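Local coordinates for N-carbamoylsarcosine amidase related protein (Thermoplasma acidophilum, PDB 3EEF) that probably hydrolyses N-carbamoylsarcosine or a related amide, as a zinc-binding member of the isochorismatase-like cysteine hydrolases, at residues 22-27 against 116-121; 122-127 against 143-148; 152-157 against 163-168. All blocks are in the same frame, centred on the assembly; numbering follows the deposited sequence.

Contact 1: 22-27 against 116-121; sequences PEAMKT and IGLDAD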
# COMPACT_ATOMS: atom_id res chain seq x y z
N PRO A 22 18.84 -5.11 29.23
CA PRO A 22 18.28 -4.31 30.34
C PRO A 22 17.53 -3.04 29.90
O PRO A 22 16.57 -2.66 30.54
CB PRO A 22 19.52 -3.94 31.17
CG PRO A 22 20.52 -4.97 30.84
CD PRO A 22 20.30 -5.17 29.34
N GLU A 23 17.98 -2.40 28.83
CA GLU A 23 17.27 -1.29 28.20
C GLU A 23 15.83 -1.73 27.93
O GLU A 23 14.88 -1.01 28.26
CB GLU A 23 17.94 -0.88 26.87
CG GLU A 23 19.44 -0.40 26.96
CD GLU A 23 20.49 -1.54 27.04
OE1 GLU A 23 20.88 -2.12 26.00
OE2 GLU A 23 20.94 -1.83 28.16
N ALA A 24 15.69 -2.92 27.34
CA ALA A 24 14.40 -3.52 27.03
C ALA A 24 13.57 -3.78 28.29
O ALA A 24 12.41 -3.35 28.37
CB ALA A 24 14.58 -4.83 26.22
N MSE A 25 14.17 -4.47 29.26
CA MSE A 25 13.51 -4.72 30.57
C MSE A 25 13.06 -3.42 31.22
O MSE A 25 11.99 -3.36 31.83
CB MSE A 25 14.44 -5.47 31.55
CG MSE A 25 14.32 -7.00 31.55
SE MSE A 25 16.07 -7.97 31.79
CE MSE A 25 15.44 -9.82 31.51
N LYS A 26 13.87 -2.38 31.09
CA LYS A 26 13.52 -1.11 31.70
C LYS A 26 12.16 -0.55 31.16
O LYS A 26 11.47 0.18 31.90
CB LYS A 26 14.68 -0.10 31.56
N THR A 27 11.76 -0.91 29.92
CA THR A 27 10.52 -0.37 29.30
C THR A 27 9.24 -0.91 29.89
O THR A 27 8.18 -0.27 29.78
CB THR A 27 10.46 -0.58 27.74
OG1 THR A 27 10.37 -1.99 27.42
CG2 THR A 27 11.67 0.04 27.08
N ILE A 116 5.03 3.19 21.85
CA ILE A 116 5.94 2.65 22.83
C ILE A 116 6.45 1.29 22.34
O ILE A 116 5.86 0.69 21.42
CB ILE A 116 5.23 2.51 24.20
CG1 ILE A 116 4.17 1.41 24.18
CG2 ILE A 116 4.59 3.84 24.61
CD1 ILE A 116 3.51 1.21 25.55
N GLY A 117 7.55 0.83 22.93
CA GLY A 117 8.09 -0.52 22.68
C GLY A 117 9.50 -0.55 22.11
O GLY A 117 10.28 0.37 22.29
N LEU A 118 9.77 -1.59 21.34
CA LEU A 118 11.11 -1.95 20.86
C LEU A 118 11.26 -1.83 19.35
O LEU A 118 10.50 -2.47 18.61
CB LEU A 118 11.42 -3.41 21.26
CG LEU A 118 11.19 -3.60 22.74
CD1 LEU A 118 11.56 -4.98 23.14
CD2 LEU A 118 11.93 -2.48 23.56
N ASP A 119 12.19 -1.01 18.88
CA ASP A 119 12.94 -0.03 19.67
C ASP A 119 13.06 1.26 18.90
O ASP A 119 12.70 1.32 17.71
CB ASP A 119 14.33 -0.58 20.05
CG ASP A 119 15.08 -1.15 18.89
OD1 ASP A 119 15.32 -0.38 17.93
OD2 ASP A 119 15.46 -2.34 18.95
N ALA A 120 13.60 2.27 19.57
CA ALA A 120 13.77 3.61 19.01
C ALA A 120 14.58 3.72 17.68
O ALA A 120 14.46 4.71 16.93
CB ALA A 120 14.43 4.51 20.10
N ASP A 121 15.42 2.74 17.42
CA ASP A 121 16.27 2.75 16.23
C ASP A 121 15.65 2.08 15.02
O ASP A 121 15.93 2.47 13.88
CB ASP A 121 17.57 2.01 16.54
CG ASP A 121 18.61 2.91 17.07
OD1 ASP A 121 18.27 4.07 17.42
OD2 ASP A 121 19.78 2.48 17.13
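The carbonyl oxygen of Ala24 is gripped twice by Thr27: the hydroxyl OG1 lies 2.6 Å from Ala24 O and Thr27 N 3.0 Å from it. The hydroxyl comes in the carbonyl plane, at a C=O...O angle of 152°. Thr27 can fold back like this because chi1 (66°) sets OG1 between its own backbone N and carbonyl carbon. So tied, the hydroxyl also offers its flank to Leu118, whose CD2 stands 4.2 Å from Thr27 OG1. The other methyl of that leucine, CD1, touches the CB of Ala24 at 4.3 Å, so the forked end of Leu118 meets the first turn of the helix with both branches. A valine in place of Thr27 has no hydroxyl, and the Ala24 carbonyl would probably be left with the backbone N alone of these two donors, the turn less firmly tied. Beyond Leu118 a cis peptide leads to Asp119, whose OD1 accepts from Asp121 N (3.2 Å) in an Asx turn. The contact is small and buried: it joins the beginning of helix 22-40 to the loop between strand 112-116 and helix 123-133, with helix 12-15 packed on Leu118 and strand 145-146 against both Thr27 and Leu118.

Contact 2: 122-127 against 143-148; sequences ICVRHT and DAVAAR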
# COMPACT_ATOMS: atom_id res chain seq x y z
N ILE A 122 14.89 1.02 15.28
CA ILE A 122 14.36 0.19 14.22
C ILE A 122 12.82 0.25 14.20
O ILE A 122 12.24 1.16 13.58
CB ILE A 122 14.89 -1.24 14.33
CG1 ILE A 122 16.43 -1.25 14.36
CG2 ILE A 122 14.41 -2.06 13.17
CD1 ILE A 122 17.02 -2.66 14.66
N CYS A 123 12.15 -0.68 14.89
CA CYS A 123 10.72 -0.86 14.61
C CYS A 123 9.83 0.33 15.03
O CYS A 123 8.85 0.64 14.36
CB CYS A 123 10.21 -2.16 15.23
SG CYS A 123 11.04 -3.69 14.60
N VAL A 124 10.15 0.97 16.15
CA VAL A 124 9.36 2.10 16.64
C VAL A 124 9.48 3.25 15.65
O VAL A 124 8.50 3.89 15.28
CB VAL A 124 9.78 2.56 18.08
CG1 VAL A 124 9.18 3.91 18.40
CG2 VAL A 124 9.39 1.49 19.15
N ARG A 125 10.70 3.46 15.19
CA ARG A 125 11.01 4.54 14.30
C ARG A 125 10.36 4.35 12.92
O ARG A 125 9.85 5.31 12.31
CB ARG A 125 12.52 4.64 14.17
CG ARG A 125 12.96 5.85 13.39
CD ARG A 125 14.44 5.86 13.15
NE ARG A 125 15.22 5.95 14.37
CZ ARG A 125 16.49 6.36 14.41
NH1 ARG A 125 17.12 6.75 13.32
NH2 ARG A 125 17.11 6.42 15.58
N HIS A 126 10.44 3.12 12.44
CA HIS A 126 9.87 2.74 11.15
C HIS A 126 8.36 2.84 11.16
O HIS A 126 7.76 3.36 10.24
CB HIS A 126 10.37 1.34 10.76
CG HIS A 126 11.75 1.36 10.18
ND1 HIS A 126 12.87 1.44 10.97
CD2 HIS A 126 12.18 1.41 8.90
CE1 HIS A 126 13.94 1.51 10.19
NE2 HIS A 126 13.55 1.47 8.93
N THR A 127 7.74 2.36 12.22
CA THR A 127 6.33 2.60 12.45
C THR A 127 6.01 4.10 12.44
O THR A 127 5.00 4.51 11.86
CB THR A 127 5.93 1.97 13.77
OG1 THR A 127 6.29 0.59 13.69
CG2 THR A 127 4.41 2.12 14.03
N ASP A 143 10.42 6.83 28.11
CA ASP A 143 10.79 5.84 29.12
C ASP A 143 10.17 4.51 28.84
O ASP A 143 10.52 3.51 29.47
CB ASP A 143 10.44 6.30 30.57
CG ASP A 143 8.99 6.65 30.75
OD1 ASP A 143 8.37 7.23 29.82
OD2 ASP A 143 8.46 6.36 31.84
N ALA A 144 9.26 4.49 27.88
CA ALA A 144 8.66 3.25 27.46
C ALA A 144 9.24 2.79 26.12
O ALA A 144 8.75 1.86 25.52
CB ALA A 144 7.16 3.37 27.40
N VAL A 145 10.32 3.42 25.68
CA VAL A 145 11.03 3.00 24.46
C VAL A 145 12.51 2.78 24.77
O VAL A 145 13.11 3.56 25.49
CB VAL A 145 10.86 4.04 23.35
CG1 VAL A 145 11.74 3.76 22.15
CG2 VAL A 145 9.40 4.07 22.92
N ALA A 146 13.09 1.72 24.22
CA ALA A 146 14.53 1.44 24.40
C ALA A 146 15.31 1.71 23.15
O ALA A 146 14.92 1.23 22.10
CB ALA A 146 14.71 -0.01 24.77
N ALA A 147 16.44 2.42 23.26
CA ALA A 147 17.38 2.58 22.13
C ALA A 147 18.19 1.29 21.91
O ALA A 147 18.19 0.40 22.79
CB ALA A 147 18.33 3.75 22.39
N ARG A 148 18.82 1.17 20.74
CA ARG A 148 19.72 0.07 20.45
C ARG A 148 21.11 0.61 20.05
O ARG A 148 22.07 0.43 20.80
CB ARG A 148 19.13 -0.87 19.37
CG ARG A 148 19.95 -2.15 19.14
CD ARG A 148 19.39 -3.06 18.02
NE ARG A 148 18.24 -3.87 18.44
CZ ARG A 148 18.29 -4.91 19.31
NH1 ARG A 148 19.44 -5.31 19.89
NH2 ARG A 148 17.15 -5.56 19.61
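Helix 123-133 is the connecting helix of the beta-alpha-beta crossover between strands 112-116 and 137-141 of the isochorismatase-type parallel sheet, and at its N-terminal end Ile122 and Val124 meet the short strand 145-146 and the chain just after it. Two separate touches make up the contact. Val124, the second residue of the helix, puts its CG2 methyl 4.4 Å from CG1 of Val145, a loose methyl-to-methyl approach inside the protein; helix 153-161 and strand 3-8 also press on Val124. At the N-cap position, Ile122 meets Arg148 with its longer branch: its terminal CD1 sits 4.1 Å from CD of Arg148 and 4.2 Å from NE, so the isoleucine meets the aliphatic chain just where it passes into the guanidinium. Arg148 leaves its backbone with CG anti to N (chi1 -173°), runs straight to CD and then bends at chi3 (-79°), which brings that corner to the isoleucine methyl; its NE also has a long, weak ion pair with Asp119. This end of the contact is close to the metal site, the side chain of Ile122 lying about 7 Å from the zinc ion. The backbone oxygen of Ile122 is doubly used, by His126 N at 2.9 Å and by His126 ND1 at 2.7 Å. The imidazole meets it edge-on with the oxygen in the ring plane, while ND1 itself stands 47° above the plane of the Ile122 carbonyl.

Contact 3: 152-157 against 163-168; sequences NWKDYF and ATVKRS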
# COMPACT_ATOMS: atom_id res chain seq x y z
N ASN A 152 21.31 9.50 19.79
CA ASN A 152 20.57 10.70 19.40
C ASN A 152 19.13 10.43 18.91
O ASN A 152 18.57 11.24 18.15
CB ASN A 152 21.34 11.44 18.29
CG ASN A 152 22.73 11.88 18.73
OD1 ASN A 152 22.91 12.36 19.85
ND2 ASN A 152 23.72 11.70 17.85
N TRP A 153 18.52 9.32 19.35
CA TRP A 153 17.24 8.88 18.80
C TRP A 153 16.13 9.91 19.04
O TRP A 153 15.37 10.24 18.12
CB TRP A 153 16.85 7.49 19.32
CG TRP A 153 16.63 7.37 20.80
CD1 TRP A 153 17.55 7.03 21.74
CD2 TRP A 153 15.39 7.52 21.51
NE1 TRP A 153 16.98 6.99 22.98
CE2 TRP A 153 15.65 7.27 22.87
CE3 TRP A 153 14.09 7.84 21.12
CZ2 TRP A 153 14.67 7.35 23.84
CZ3 TRP A 153 13.12 7.92 22.08
CH2 TRP A 153 13.41 7.67 23.43
N LYS A 154 16.07 10.42 20.26
CA LYS A 154 15.07 11.42 20.66
C LYS A 154 15.09 12.61 19.68
O LYS A 154 14.05 13.09 19.25
CB LYS A 154 15.39 11.88 22.10
CG LYS A 154 14.20 12.24 22.95
CD LYS A 154 14.64 12.52 24.41
CE LYS A 154 14.02 13.83 24.98
NZ LYS A 154 14.27 14.04 26.44
N ASP A 155 16.29 13.05 19.32
CA ASP A 155 16.51 14.17 18.39
C ASP A 155 15.98 13.87 16.98
O ASP A 155 15.50 14.76 16.27
CB ASP A 155 18.02 14.46 18.30
CG ASP A 155 18.35 15.93 18.10
OD1 ASP A 155 18.18 16.45 16.97
OD2 ASP A 155 18.83 16.57 19.07
N TYR A 156 16.12 12.61 16.58
CA TYR A 156 15.71 12.15 15.28
C TYR A 156 14.19 12.15 15.16
O TYR A 156 13.64 12.72 14.21
CB TYR A 156 16.25 10.73 15.02
CG TYR A 156 16.14 10.36 13.58
CD1 TYR A 156 17.20 10.58 12.72
CD2 TYR A 156 14.96 9.82 13.07
CE1 TYR A 156 17.11 10.25 11.38
CE2 TYR A 156 14.86 9.48 11.74
CZ TYR A 156 15.94 9.71 10.89
OH TYR A 156 15.86 9.39 9.56
N PHE A 157 13.52 11.53 16.14
CA PHE A 157 12.08 11.58 16.21
C PHE A 157 11.52 12.99 16.06
O PHE A 157 10.63 13.24 15.22
CB PHE A 157 11.59 10.99 17.53
CG PHE A 157 11.47 9.51 17.50
CD1 PHE A 157 10.51 8.90 16.73
CD2 PHE A 157 12.30 8.73 18.24
CE1 PHE A 157 10.39 7.53 16.71
CE2 PHE A 157 12.18 7.33 18.20
CZ PHE A 157 11.22 6.75 17.42
N ALA A 163 7.75 14.46 16.01
CA ALA A 163 7.16 13.80 17.19
C ALA A 163 7.29 14.67 18.41
O ALA A 163 8.28 15.41 18.55
CB ALA A 163 7.81 12.45 17.47
N THR A 164 6.30 14.59 19.30
CA THR A 164 6.45 15.17 20.61
C THR A 164 6.74 14.03 21.57
O THR A 164 6.08 12.99 21.53
CB THR A 164 5.19 15.91 21.06
OG1 THR A 164 4.15 14.96 21.23
CG2 THR A 164 4.76 16.94 20.04
N VAL A 165 7.70 14.26 22.47
CA VAL A 165 8.19 13.25 23.39
C VAL A 165 7.59 13.47 24.79
O VAL A 165 7.59 14.58 25.30
CB VAL A 165 9.73 13.34 23.47
CG1 VAL A 165 10.29 12.28 24.40
CG2 VAL A 165 10.35 13.24 22.07
N LYS A 166 7.06 12.42 25.40
CA LYS A 166 6.44 12.50 26.71
C LYS A 166 7.03 11.43 27.61
O LYS A 166 7.71 10.54 27.13
CB LYS A 166 4.93 12.28 26.61
CG LYS A 166 4.17 13.41 25.89
CD LYS A 166 4.31 14.75 26.60
CE LYS A 166 3.22 15.74 26.18
NZ LYS A 166 3.60 17.14 26.54
N ARG A 167 6.73 11.51 28.91
CA ARG A 167 7.09 10.46 29.86
C ARG A 167 5.84 9.71 30.28
O ARG A 167 4.72 10.22 30.16
CB ARG A 167 7.81 11.03 31.07
CG ARG A 167 8.89 12.03 30.70
CD ARG A 167 9.87 12.28 31.83
NE ARG A 167 11.00 11.34 31.76
CZ ARG A 167 11.11 10.21 32.45
NH1 ARG A 167 10.17 9.81 33.31
NH2 ARG A 167 12.19 9.46 32.29
N SER A 168 6.03 8.48 30.74
CA SER A 168 4.90 7.62 31.06
C SER A 168 4.00 8.27 32.11
O SER A 168 2.79 8.19 32.01
CB SER A 168 5.34 6.22 31.50
OG SER A 168 6.30 6.26 32.53
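The indole of Trp153 and the ring of Phe157, one helical turn on, meet with the phenylalanine at the tryptophan's edge: Phe157 CD2 lies in the indole plane, 3.5 Å from Trp153 CE3. The methyls of Ala120 and Ala147 both lie to one side of that plane. Phe157 then reaches across to Ala163 with its root and not its ring. Chi1 (-84°) sets CG beside the backbone N and leads the ring away from Ala163, to pack on strand 137-141 and helix 123-133, while CB stays 4.1 Å from the CB of Ala163. The backbones join here too: Ala163 N donates to Phe157 O at 3.2 Å, nearly straight at 165°, although the nitrogen sits 46° above the carbonyl plane. Nearer the surface, Lys154 lies across Val165 at about a right angle. Its CG is 4.1 Å from CG2 of Val165 and its CE 4.1 Å from CG1, so the aliphatic chain spans both methyls. Beyond them NZ forms a salt bridge with Glu142, which also pairs with Arg167 NE; the shared carboxylate probably offsets the like charges of lysine and arginine. The arrangement belongs to a beta-alpha-beta unit of an alpha/beta fold, in which helix 153-161 turns sharply into strand 164-166, the outermost strand on this side of the parallel sheet within the chain.

In the fold
The three contacts follow one another along the chain; contact 2 comes nearest the metal, with the side chain of Ile122 about 7 Å from the zinc ion, that of Leu118 in contact 1 about 10 Å from it, and contact 3 away from the site. Contacts 1 and 2 have centres about 6 Å apart and share the entry to helix 123-133: Asp119 O probably accepts from Val124 N (3.0 Å) and Ala120 O from Arg125 NE (2.9 Å). Contact 2 passes on to contact 3, about 10 Å away between centres, where Val124 CG1 packs 3.6 Å from Phe157 CZ. Tyr156 OH of 152-157 bonds Asp121 O of a second subunit, extending the series into the assembly.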